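Local coordinates for Lactamase_B domain-containing protein (Pontibacter korlensis, PDB 6XFR) that probably hydrolyses beta-lactam antibiotics to substituted beta-amino acids, using bound zinc ions, at residues L8-T11 / V17-H20; P55-L60 / Q91-P96; L102-A107 / G113-T118; Q186-R191 / S209-T214. All blocks are in the same frame, centred on the assembly; numbering follows the deposited sequence.

Contact 1 of 4, residues L8-T11 / V17-H20; sequences LEVT and VWIH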
loop_
_atom_site.group_PDB
_atom_site.type_symbol
_atom_site.label_atom_id
_atom_site.label_comp_id
_atom_site.label_asym_id
_atom_site.label_seq_id
_atom_site.Cartn_x
_atom_site.Cartn_y
_atom_site.Cartn_z
ATOM N N LEU B 8 -4.676 7.285 -15.842
ATOM C CA LEU B 8 -5.231 6.366 -14.877
ATOM C C LEU B 8 -4.210 5.281 -14.619
ATOM O O LEU B 8 -3.594 4.770 -15.553
ATOM C CB LEU B 8 -6.548 5.750 -15.351
ATOM C CG LEU B 8 -7.087 4.749 -14.314
ATOM C CD1 LEU B 8 -8.486 5.133 -13.819
ATOM C CD2 LEU B 8 -7.052 3.336 -14.860
ATOM N N GLU B 9 -4.070 4.902 -13.358
ATOM C CA GLU B 9 -3.120 3.880 -12.958
ATOM C C GLU B 9 -3.823 2.804 -12.146
ATOM O O GLU B 9 -4.756 3.096 -11.389
ATOM C CB GLU B 9 -2.005 4.490 -12.151
ATOM C CG GLU B 9 -0.750 4.485 -12.906
ATOM C CD GLU B 9 -0.255 3.067 -13.066
ATOM O OE1 GLU B 9 0.417 2.571 -12.130
ATOM O OE2 GLU B 9 -0.585 2.427 -14.099
ATOM N N VAL B 10 -3.401 1.554 -12.329
ATOM C CA VAL B 10 -3.995 0.416 -11.633
ATOM C C VAL B 10 -2.884 -0.370 -10.944
ATOM O O VAL B 10 -1.860 -0.693 -11.569
ATOM C CB VAL B 10 -4.796 -0.491 -12.580
ATOM C CG1 VAL B 10 -5.451 -1.611 -11.797
ATOM C CG2 VAL B 10 -5.823 0.324 -13.298
ATOM N N THR B 11 -3.061 -0.636 -9.642
ATOM C CA THR B 11 -2.105 -1.463 -8.913
ATOM C C THR B 11 -2.816 -2.575 -8.155
ATOM O O THR B 11 -3.892 -2.365 -7.593
ATOM C CB THR B 11 -1.251 -0.614 -7.953
ATOM O OG1 THR B 11 -2.072 0.390 -7.344
ATOM C CG2 THR B 11 -0.109 0.057 -8.705
ATOM N N VAL B 17 -7.796 -8.205 -6.046
ATOM C CA VAL B 17 -8.162 -6.818 -5.741
ATOM C C VAL B 17 -7.118 -5.885 -6.345
ATOM O O VAL B 17 -5.907 -6.104 -6.192
ATOM C CB VAL B 17 -8.283 -6.557 -4.226
ATOM C CG1 VAL B 17 -8.728 -5.098 -3.940
ATOM C CG2 VAL B 17 -9.174 -7.599 -3.554
ATOM N N TRP B 18 -7.591 -4.876 -7.059
ATOM C CA TRP B 18 -6.782 -3.803 -7.599
ATOM C C TRP B 18 -7.252 -2.467 -7.045
ATOM O O TRP B 18 -8.396 -2.315 -6.631
ATOM C CB TRP B 18 -6.867 -3.754 -9.119
ATOM C CG TRP B 18 -6.177 -4.877 -9.857
ATOM C CD1 TRP B 18 -4.963 -4.818 -10.500
ATOM C CD2 TRP B 18 -6.686 -6.202 -10.098
ATOM N NE1 TRP B 18 -4.684 -6.022 -11.108
ATOM C CE2 TRP B 18 -5.723 -6.888 -10.880
ATOM C CE3 TRP B 18 -7.851 -6.881 -9.717
ATOM C CZ2 TRP B 18 -5.888 -8.226 -11.273
ATOM C CZ3 TRP B 18 -8.008 -8.217 -10.124
ATOM C CH2 TRP B 18 -7.026 -8.866 -10.886
ATOM N N ILE B 19 -6.365 -1.479 -7.076
ATOM C CA ILE B 19 -6.731 -0.097 -6.823
ATOM C C ILE B 19 -6.529 0.652 -8.121
ATOM O O ILE B 19 -5.434 0.605 -8.691
ATOM C CB ILE B 19 -5.905 0.537 -5.697
ATOM C CG1 ILE B 19 -6.302 -0.073 -4.343
ATOM C CG2 ILE B 19 -6.124 2.036 -5.668
ATOM C CD1 ILE B 19 -5.238 0.087 -3.277
ATOM N N HIS B 20 -7.592 1.291 -8.616
ATOM C CA HIS B 20 -7.467 2.202 -9.738
ATOM C C HIS B 20 -7.295 3.608 -9.191
ATOM O O HIS B 20 -7.891 3.958 -8.158
ATOM C CB HIS B 20 -8.670 2.108 -10.701
ATOM C CG HIS B 20 -10.013 2.437 -10.100
ATOM N ND1 HIS B 20 -10.496 3.729 -10.009
ATOM C CD2 HIS B 20 -11.002 1.633 -9.629
ATOM C CE1 HIS B 20 -11.701 3.706 -9.461
ATOM N NE2 HIS B 20 -12.034 2.450 -9.222
#

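Contact 2 of 4, residues P55-L60 / Q91-P96; sequences PTEELL and QRQGVP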
loop_
_atom_site.group_PDB
_atom_site.type_symbol
_atom_site.label_atom_id
_atom_site.label_comp_id
_atom_site.label_asym_id
_atom_site.label_seq_id
_atom_site.Cartn_x
_atom_site.Cartn_y
_atom_site.Cartn_z
ATOM N N PRO B 55 -10.937 9.106 -17.398
ATOM C CA PRO B 55 -10.382 8.034 -16.568
ATOM C C PRO B 55 -11.248 6.787 -16.556
ATOM O O PRO B 55 -10.724 5.670 -16.439
ATOM C CB PRO B 55 -10.326 8.672 -15.172
ATOM C CG PRO B 55 -10.323 10.100 -15.406
ATOM C CD PRO B 55 -11.145 10.331 -16.615
ATOM N N THR B 56 -12.568 6.940 -16.666
ATOM C CA THR B 56 -13.424 5.767 -16.578
ATOM C C THR B 56 -13.380 4.940 -17.863
ATOM O O THR B 56 -13.448 3.701 -17.799
ATOM C CB THR B 56 -14.849 6.194 -16.199
ATOM O OG1 THR B 56 -14.805 6.911 -14.953
ATOM C CG2 THR B 56 -15.750 4.987 -16.027
ATOM N N GLU B 57 -13.204 5.590 -19.025
ATOM C CA GLU B 57 -13.055 4.827 -20.263
ATOM C C GLU B 57 -11.764 4.009 -20.261
ATOM O O GLU B 57 -11.764 2.837 -20.662
ATOM C CB GLU B 57 -13.044 5.772 -21.461
ATOM C CG GLU B 57 -14.156 6.802 -21.490
ATOM C CD GLU B 57 -15.401 6.288 -22.164
ATOM O OE1 GLU B 57 -15.851 6.921 -23.154
ATOM O OE2 GLU B 57 -15.926 5.250 -21.699
ATOM N N GLU B 58 -10.658 4.615 -19.793
ATOM C CA GLU B 58 -9.397 3.898 -19.577
ATOM C C GLU B 58 -9.585 2.721 -18.632
ATOM O O GLU B 58 -9.112 1.610 -18.899
ATOM C CB GLU B 58 -8.323 4.858 -19.059
ATOM C CG GLU B 58 -7.776 5.802 -20.124
ATOM C CD GLU B 58 -6.787 6.854 -19.589
ATOM O OE1 GLU B 58 -6.170 7.568 -20.411
ATOM O OE2 GLU B 58 -6.624 6.971 -18.357
ATOM N N LEU B 59 -10.245 2.958 -17.500
ATOM C CA LEU B 59 -10.504 1.887 -16.551
ATOM C C LEU B 59 -11.256 0.739 -17.219
ATOM O O LEU B 59 -10.877 -0.427 -17.092
ATOM C CB LEU B 59 -11.269 2.445 -15.345
ATOM C CG LEU B 59 -11.740 1.547 -14.189
ATOM C CD1 LEU B 59 -10.665 0.586 -13.775
ATOM C CD2 LEU B 59 -12.126 2.413 -13.020
ATOM N N LEU B 60 -12.318 1.039 -17.952
ATOM C CA LEU B 60 -13.008 -0.041 -18.649
ATOM C C LEU B 60 -12.064 -0.749 -19.616
ATOM O O LEU B 60 -11.926 -1.976 -19.577
ATOM C CB LEU B 60 -14.258 0.494 -19.352
ATOM C CG LEU B 60 -15.317 0.972 -18.336
ATOM C CD1 LEU B 60 -16.460 1.733 -18.990
ATOM C CD2 LEU B 60 -15.833 -0.147 -17.465
ATOM N N GLN B 91 -22.604 3.453 -17.496
ATOM C CA GLN B 91 -23.950 3.051 -17.883
ATOM C C GLN B 91 -24.095 2.944 -19.401
ATOM O O GLN B 91 -24.887 2.133 -19.905
ATOM C CB GLN B 91 -24.942 4.064 -17.339
ATOM C CG GLN B 91 -25.247 3.902 -15.875
ATOM C CD GLN B 91 -26.188 4.982 -15.364
ATOM O OE1 GLN B 91 -26.197 6.090 -15.874
ATOM N NE2 GLN B 91 -27.009 4.643 -14.372
ATOM N N ARG B 92 -23.325 3.736 -20.147
ATOM C CA ARG B 92 -23.313 3.602 -21.589
ATOM C C ARG B 92 -22.768 2.265 -22.067
ATOM O O ARG B 92 -22.894 1.965 -23.254
ATOM C CB ARG B 92 -22.477 4.678 -22.211
ATOM C CG ARG B 92 -22.561 4.620 -23.664
ATOM C CD ARG B 92 -22.169 5.928 -24.187
ATOM N NE ARG B 92 -20.858 5.853 -24.800
ATOM C CZ ARG B 92 -20.671 5.536 -26.072
ATOM N NH1 ARG B 92 -21.724 5.280 -26.848
ATOM N NH2 ARG B 92 -19.444 5.496 -26.566
ATOM N N GLN B 93 -22.093 1.496 -21.217
ATOM C CA GLN B 93 -21.714 0.137 -21.570
ATOM C C GLN B 93 -22.620 -0.911 -20.929
ATOM O O GLN B 93 -22.203 -2.057 -20.780
ATOM C CB GLN B 93 -20.252 -0.118 -21.188
ATOM C CG GLN B 93 -19.269 -0.207 -22.415
ATOM C CD GLN B 93 -18.960 1.159 -22.983
ATOM O OE1 GLN B 93 -18.521 2.065 -22.271
ATOM N NE2 GLN B 93 -19.232 1.328 -24.253
ATOM N N GLY B 94 -23.829 -0.540 -20.507
ATOM C CA GLY B 94 -24.779 -1.516 -20.008
ATOM C C GLY B 94 -24.515 -2.048 -18.615
ATOM O O GLY B 94 -25.195 -2.986 -18.184
ATOM N N VAL B 95 -23.544 -1.485 -17.907
ATOM C CA VAL B 95 -23.183 -1.897 -16.548
ATOM C C VAL B 95 -24.122 -1.226 -15.549
ATOM O O VAL B 95 -24.213 0.010 -15.539
ATOM C CB VAL B 95 -21.734 -1.513 -16.263
ATOM C CG1 VAL B 95 -21.369 -1.805 -14.789
ATOM C CG2 VAL B 95 -20.816 -2.201 -17.246
ATOM N N PRO B 96 -24.767 -1.975 -14.649
ATOM C CA PRO B 96 -25.614 -1.330 -13.626
ATOM C C PRO B 96 -24.805 -0.603 -12.551
ATOM O O PRO B 96 -23.943 -1.183 -11.883
ATOM C CB PRO B 96 -26.428 -2.491 -13.036
ATOM C CG PRO B 96 -25.746 -3.711 -13.437
ATOM C CD PRO B 96 -24.936 -3.437 -14.684
#

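Contact 3 of 4, residues L102-A107 / G113-T118; sequences LTAILA and GTPDVT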
loop_
_atom_site.group_PDB
_atom_site.type_symbol
_atom_site.label_atom_id
_atom_site.label_comp_id
_atom_site.label_asym_id
_atom_site.label_seq_id
_atom_site.Cartn_x
_atom_site.Cartn_y
_atom_site.Cartn_z
ATOM N N LEU B 102 -29.918 7.778 -0.514
ATOM C CA LEU B 102 -29.633 9.202 -0.406
ATOM C C LEU B 102 -28.510 9.623 -1.343
ATOM O O LEU B 102 -28.513 10.764 -1.824
ATOM C CB LEU B 102 -29.298 9.605 1.030
ATOM C CG LEU B 102 -28.881 11.081 1.099
ATOM C CD1 LEU B 102 -29.934 11.982 0.475
ATOM C CD2 LEU B 102 -28.620 11.533 2.522
ATOM N N THR B 103 -27.585 8.722 -1.682
ATOM C CA THR B 103 -26.646 9.091 -2.726
ATOM C C THR B 103 -27.394 9.400 -4.019
ATOM O O THR B 103 -27.099 10.397 -4.691
ATOM C CB THR B 103 -25.619 7.979 -2.955
ATOM O OG1 THR B 103 -24.668 7.926 -1.868
ATOM C CG2 THR B 103 -24.879 8.218 -4.264
ATOM N N ALA B 104 -28.435 8.619 -4.335
ATOM C CA ALA B 104 -29.237 8.906 -5.521
ATOM C C ALA B 104 -29.953 10.249 -5.389
ATOM O O ALA B 104 -30.088 10.997 -6.367
ATOM C CB ALA B 104 -30.218 7.766 -5.767
ATOM N N ILE B 105 -30.431 10.566 -4.183
ATOM C CA ILE B 105 -31.118 11.832 -3.964
ATOM C C ILE B 105 -30.164 13.001 -4.195
ATOM O O ILE B 105 -30.477 13.940 -4.946
ATOM C CB ILE B 105 -31.743 11.878 -2.552
ATOM C CG1 ILE B 105 -32.783 10.753 -2.362
ATOM C CG2 ILE B 105 -32.405 13.260 -2.290
ATOM C CD1 ILE B 105 -33.361 10.635 -0.920
ATOM N N LEU B 106 -28.969 12.947 -3.575
ATOM C CA LEU B 106 -28.015 14.054 -3.682
ATOM C C LEU B 106 -27.486 14.202 -5.106
ATOM O O LEU B 106 -27.251 15.322 -5.575
ATOM C CB LEU B 106 -26.874 13.857 -2.690
ATOM C CG LEU B 106 -27.310 13.943 -1.232
ATOM C CD1 LEU B 106 -26.260 13.385 -0.258
ATOM C CD2 LEU B 106 -27.653 15.367 -0.937
ATOM N N ALA B 107 -27.291 13.086 -5.804
ATOM C CA ALA B 107 -26.963 13.156 -7.219
ATOM C C ALA B 107 -28.045 13.895 -8.009
ATOM O O ALA B 107 -27.740 14.746 -8.856
ATOM C CB ALA B 107 -26.754 11.746 -7.763
ATOM N N GLY B 113 -25.766 11.942 -12.721
ATOM C CA GLY B 113 -26.674 10.947 -13.277
ATOM C C GLY B 113 -27.609 10.273 -12.279
ATOM O O GLY B 113 -27.566 10.563 -11.081
ATOM N N THR B 114 -28.434 9.340 -12.756
ATOM C CA THR B 114 -29.312 8.543 -11.906
ATOM C C THR B 114 -28.834 7.099 -11.840
ATOM O O THR B 114 -28.731 6.415 -12.869
ATOM C CB THR B 114 -30.749 8.586 -12.409
ATOM O OG1 THR B 114 -31.031 9.878 -12.957
ATOM C CG2 THR B 114 -31.697 8.303 -11.264
ATOM N N PRO B 115 -28.546 6.592 -10.660
ATOM C CA PRO B 115 -28.267 5.163 -10.521
ATOM C C PRO B 115 -29.406 4.319 -11.082
ATOM O O PRO B 115 -30.556 4.747 -11.153
ATOM C CB PRO B 115 -28.180 4.967 -9.009
ATOM C CG PRO B 115 -28.105 6.343 -8.425
ATOM C CD PRO B 115 -28.640 7.304 -9.382
ATOM N N ASP B 116 -29.061 3.089 -11.462
ATOM C CA ASP B 116 -30.014 2.107 -11.970
ATOM C C ASP B 116 -30.774 1.396 -10.853
ATOM O O ASP B 116 -31.903 0.956 -11.058
ATOM C CB ASP B 116 -29.288 1.060 -12.836
ATOM C CG ASP B 116 -28.528 1.681 -14.013
ATOM O OD1 ASP B 116 -27.279 1.601 -14.024
ATOM O OD2 ASP B 116 -29.171 2.275 -14.919
ATOM N N VAL B 117 -30.169 1.228 -9.684
ATOM C CA VAL B 117 -30.841 0.645 -8.531
ATOM C C VAL B 117 -30.331 1.379 -7.313
ATOM O O VAL B 117 -29.178 1.805 -7.271
ATOM C CB VAL B 117 -30.617 -0.872 -8.371
ATOM C CG1 VAL B 117 -31.372 -1.388 -7.160
ATOM C CG2 VAL B 117 -31.080 -1.576 -9.607
ATOM N N THR B 118 -31.196 1.537 -6.321
ATOM C CA THR B 118 -30.762 2.057 -5.038
ATOM C C THR B 118 -31.093 1.051 -3.944
ATOM O O THR B 118 -31.989 0.216 -4.091
ATOM C CB THR B 118 -31.390 3.414 -4.718
ATOM O OG1 THR B 118 -32.795 3.347 -4.934
ATOM C CG2 THR B 118 -30.796 4.492 -5.590
#

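Contact 4 of 4, residues Q186-R191 / S209-T214; sequences QRLQQR and SLLSHT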
loop_
_atom_site.group_PDB
_atom_site.type_symbol
_atom_site.label_atom_id
_atom_site.label_comp_id
_atom_site.label_asym_id
_atom_site.label_seq_id
_atom_site.Cartn_x
_atom_site.Cartn_y
_atom_site.Cartn_z
ATOM N N GLN B 186 -15.299 6.165 14.374
ATOM C CA GLN B 186 -15.346 5.228 15.486
ATOM C C GLN B 186 -16.292 4.073 15.204
ATOM O O GLN B 186 -16.065 2.956 15.669
ATOM C CB GLN B 186 -15.738 5.980 16.747
ATOM C CG GLN B 186 -14.780 7.116 17.013
ATOM C CD GLN B 186 -15.151 7.957 18.209
ATOM O OE1 GLN B 186 -16.184 8.612 18.226
ATOM N NE2 GLN B 186 -14.312 7.930 19.226
ATOM N N ARG B 187 -17.337 4.306 14.423
ATOM C CA ARG B 187 -18.143 3.188 13.969
ATOM C C ARG B 187 -17.295 2.249 13.113
ATOM O O ARG B 187 -17.253 1.034 13.356
ATOM C CB ARG B 187 -19.350 3.718 13.198
ATOM C CG ARG B 187 -20.594 3.926 14.030
ATOM C CD ARG B 187 -21.596 4.896 13.383
ATOM N NE ARG B 187 -22.469 5.542 14.378
ATOM C CZ ARG B 187 -22.746 6.854 14.459
ATOM N NH1 ARG B 187 -22.243 7.747 13.606
ATOM N NH2 ARG B 187 -23.546 7.286 15.421
ATOM N N LEU B 188 -16.502 2.801 12.195
ATOM C CA LEU B 188 -15.633 1.940 11.404
ATOM C C LEU B 188 -14.664 1.169 12.293
ATOM O O LEU B 188 -14.478 -0.046 12.122
ATOM C CB LEU B 188 -14.870 2.778 10.396
ATOM C CG LEU B 188 -15.712 3.471 9.339
ATOM C CD1 LEU B 188 -14.775 4.145 8.355
ATOM C CD2 LEU B 188 -16.605 2.474 8.651
ATOM N N GLN B 189 -14.042 1.848 13.263
ATOM C CA GLN B 189 -13.117 1.144 14.143
ATOM C C GLN B 189 -13.816 0.047 14.927
ATOM O O GLN B 189 -13.201 -0.979 15.217
ATOM C CB GLN B 189 -12.444 2.092 15.113
ATOM C CG GLN B 189 -11.486 3.065 14.509
ATOM C CD GLN B 189 -11.068 4.050 15.553
ATOM O OE1 GLN B 189 -11.909 4.453 16.367
ATOM N NE2 GLN B 189 -9.773 4.437 15.579
ATOM N N GLN B 190 -15.093 0.218 15.271
ATOM C CA GLN B 190 -15.726 -0.816 16.074
ATOM C C GLN B 190 -16.309 -1.947 15.239
ATOM O O GLN B 190 -16.386 -3.080 15.727
ATOM C CB GLN B 190 -16.834 -0.195 16.952
ATOM C CG GLN B 190 -16.768 -0.641 18.431
ATOM C CD GLN B 190 -15.424 -0.287 19.110
ATOM O OE1 GLN B 190 -14.989 0.875 19.120
ATOM N NE2 GLN B 190 -14.752 -1.306 19.649
ATOM N N ARG B 191 -16.583 -1.705 13.957
ATOM C CA ARG B 191 -17.192 -2.708 13.097
ATOM C C ARG B 191 -16.192 -3.576 12.345
ATOM O O ARG B 191 -16.518 -4.724 12.017
ATOM C CB ARG B 191 -18.128 -2.013 12.115
ATOM C CG ARG B 191 -18.863 -2.917 11.191
ATOM C CD ARG B 191 -19.809 -2.136 10.327
ATOM N NE ARG B 191 -20.769 -3.022 9.688
ATOM C CZ ARG B 191 -21.943 -3.364 10.210
ATOM N NH1 ARG B 191 -22.337 -2.889 11.394
ATOM N NH2 ARG B 191 -22.720 -4.192 9.543
ATOM N N SER B 209 -4.218 2.399 11.261
ATOM C CA SER B 209 -3.704 3.708 11.648
ATOM C C SER B 209 -4.380 4.838 10.880
ATOM O O SER B 209 -4.383 5.978 11.350
ATOM C CB SER B 209 -2.189 3.780 11.396
ATOM O OG SER B 209 -1.395 3.145 12.393
ATOM N N LEU B 210 -4.912 4.565 9.685
ATOM C CA LEU B 210 -5.618 5.599 8.932
ATOM C C LEU B 210 -6.909 6.035 9.634
ATOM O O LEU B 210 -7.384 7.164 9.428
ATOM C CB LEU B 210 -5.885 5.100 7.514
ATOM C CG LEU B 210 -4.821 5.471 6.496
ATOM C CD1 LEU B 210 -3.704 4.445 6.477
ATOM C CD2 LEU B 210 -5.397 5.638 5.115
ATOM N N LEU B 211 -7.523 5.156 10.424
ATOM C CA LEU B 211 -8.707 5.568 11.165
ATOM C C LEU B 211 -8.317 6.449 12.337
ATOM O O LEU B 211 -8.850 7.556 12.501
ATOM C CB LEU B 211 -9.496 4.360 11.652
ATOM C CG LEU B 211 -9.769 3.357 10.529
ATOM C CD1 LEU B 211 -10.353 2.054 11.108
ATOM C CD2 LEU B 211 -10.683 3.978 9.455
ATOM N N SER B 212 -7.346 6.004 13.139
ATOM C CA SER B 212 -6.949 6.850 14.259
ATOM C C SER B 212 -6.389 8.194 13.790
ATOM O O SER B 212 -6.670 9.214 14.427
ATOM C CB SER B 212 -5.951 6.124 15.170
ATOM O OG SER B 212 -5.084 5.303 14.435
ATOM N N HIS B 213 -5.657 8.236 12.659
ATOM C CA HIS B 213 -5.133 9.516 12.170
ATOM C C HIS B 213 -6.267 10.437 11.729
ATOM O O HIS B 213 -6.210 11.659 11.941
ATOM C CB HIS B 213 -4.124 9.313 11.029
ATOM C CG HIS B 213 -3.657 10.592 10.385
ATOM N ND1 HIS B 213 -2.902 11.535 11.052
ATOM C CD2 HIS B 213 -3.830 11.076 9.127
ATOM C CE1 HIS B 213 -2.651 12.553 10.245
ATOM N NE2 HIS B 213 -3.190 12.295 9.066
ATOM N N THR B 214 -7.289 9.884 11.084
ATOM C CA THR B 214 -8.424 10.719 10.732
ATOM C C THR B 214 -9.123 11.237 11.984
ATOM O O THR B 214 -9.384 12.440 12.101
ATOM C CB THR B 214 -9.370 9.924 9.844
ATOM O OG1 THR B 214 -8.687 9.629 8.608
ATOM C CG2 THR B 214 -10.646 10.708 9.574
#

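Contact 1 of 4, residues L8-T11 / V17-H20
T11 and I19 hold the two strands together with a pair of mutual backbone hydrogen bonds: T11 N gives to I19 O at 2.8 Å, and I19 N gives to T11 O at 2.7 Å, each close to straight. The strands run antiparallel, the short segments at 157° to each other, and the two mutual bonds make T11 with I19 a hydrogen-bonded pair. The neighbouring V10 and H20 form the non-hydrogen-bonded pair, where the carbonyls take CA-H...O contacts: I19 O from V10 CA, and E9 O from H20 CA, both at 3.3 Å. The apolar packing centres on V10 and W18. V10 CG1, which stands trans to its own backbone N (chi1 -177°), meets the indole obliquely at W18 CD1, 3.5 Å away, and also lies against W18 CB. On the same face as V10, the CB of H20 is approached by L8 CD1 at 4.3 Å. On the other face T11 OG1 comes to 4.2 Å from I19 CB. Helix 53-67 covers the V10 and H20 face, with W62 meeting the W18 ring edge-to-face, while W205 packs on T11 and I19. V10 O accepts a hydrogen bond from Q166 of the second subunit. The arrangement is a beta hairpin, strands 8-14 and 17-25, which starts the N-terminal sheet of the metallo-beta-lactamase alpha-beta/beta-alpha sandwich.

Contact 2 of 4, residues P55-L60 / Q91-P96
E57 and L60, on one flank of helix 53-67, meet Q93 in a type I beta turn, Q91 to G94, a surface join between an outer helix of the metallo-beta-lactamase fold and the loop that leads from helix 87-91 to strand 98-100. The first of the two, E57, bends its chain at chi2 (-88°), which brings OE2 to 4.1 Å from Q93 OE1. The two side chains cross at about a right angle, their carboxylate and amide planes 35° apart. As modelled, an oxygen faces an oxygen, and no hydrogen bond is formed. R92, the residue before Q93, is of opposite charge, but its NH2 stays 5.2 Å from E57 OE1, so any attraction is probably long-range. One turn further along the helix comes L60, whose CB points toward the loop; V71 of strand 71-75 touches both L60 and V95, and so spans the two segments. The turn itself is closed by G94 N giving to Q91 O at 2.9 Å, and this closure presents Q93 to the helix. The contact buries little surface and no bond spans it. At its centre L60 CD1 reaches the amide oxygen OE1 of Q93 at 3.9 Å, with the two side chains crossing at a slant.

Contact 3 of 4, residues L102-A107 / G113-T118
A104 gives up the most surface here, and its CB, directed at the opposite segment, is the point on which P115 and T118 converge. P115 brings its ring carbons CG and CD: CG lies 3.7 Å from A104 CB and 4.0 Å from A104 CA, while CD is also 4.0 Å from the methyl carbon. The proline is thus laid against the helix through two ring carbons and not through its carbonyl. T118 CG2 is modelled near A104 CB, at a distance too short to be taken literally at this resolution; with chi1 at 49° that methyl is trans to the carbonyl carbon, and OG1 takes the place between the backbone N and the carbonyl carbon. A107, one turn on and also facing the loop, makes the remaining contact. Its CB meets a backbone oxygen, G113 O, at 3.6 Å, so this end pairs a methyl with a carbonyl, whereas the A104 end is purely hydrocarbon. No hydrogen bond joins the segments, and the small alanine side chains let loop and helix backbones come near, with CA of A104 and CA of P115 6.3 Å apart. Helix 101-109 is the crossover of a beta-alpha-beta unit between parallel strands 98-100 and 117-119. T99 of the first strand touches A104, P115 and T118, so this contact sits over that small sheet, while T103 OG1 bonds to D144 on another side of the helix.

Contact 4 of 4, residues Q186-R191 / S209-T214
L188 and Q189 of helix 181-191 pack on L211 of helix 209-217, an antiparallel helix pair on the outside of the C-terminal half of the alpha-beta/beta-alpha sandwich. The short segments run at 155° with their axes 10.0 Å apart, and the nearest CA pair is Q189 with L211. L211 is covered most, and on the facing helix Q189 contributes more than L188, through its aliphatic part: CG lies 3.7 Å from both L211 CB and L211 CD1, the two side chains sliding past each other in opposite directions. Beyond CG the glutamine is extended (chi2 172°), which carries the amide across to the second helix, where NE2 stands 3.8 Å from S212 N and 3.9 Å from L211 CB. Deeper in, L188 CD1 touches L211 CD2 at 4.2 Å, and I185, a turn earlier on the same helix, also touches L211. Within helix 209-217 two hydroxyls turn back on the backbone. S212 OG gives to S209 O from above the carbonyl plane, and T214 OG1 gives to L210 O at 2.9 Å. L210, meanwhile, touches V198 and P200 of strand 197-200. No hydrogen bond crosses from one helix to the other; the joint is mainly hydrocarbon, with the Q189 amide resting unbonded against S212 at the edge, consistent with an association driven by burial of apolar surface.

Along the chain the four contacts follow one another in series, each closing before the next opens. Contacts 1 and 2 have centres 15 Å apart and touch: helix 53-67, which supplies residues 55-60, lies on the first hairpin, with L8 CD1 3.5 Å from P55 O. Contacts 2 and 3, 17 Å apart, meet where Q91 NE2 probably bonds to T114 O and to D116 OD1, tying the turn to the beta-alpha-beta unit. Contact 4 stands apart in the C-terminal half, its centre 24 to 32 Å from the others. The first three thus form a continuous chain of packing from the N-terminal sheet, while the fourth belongs to the other side of the sandwich.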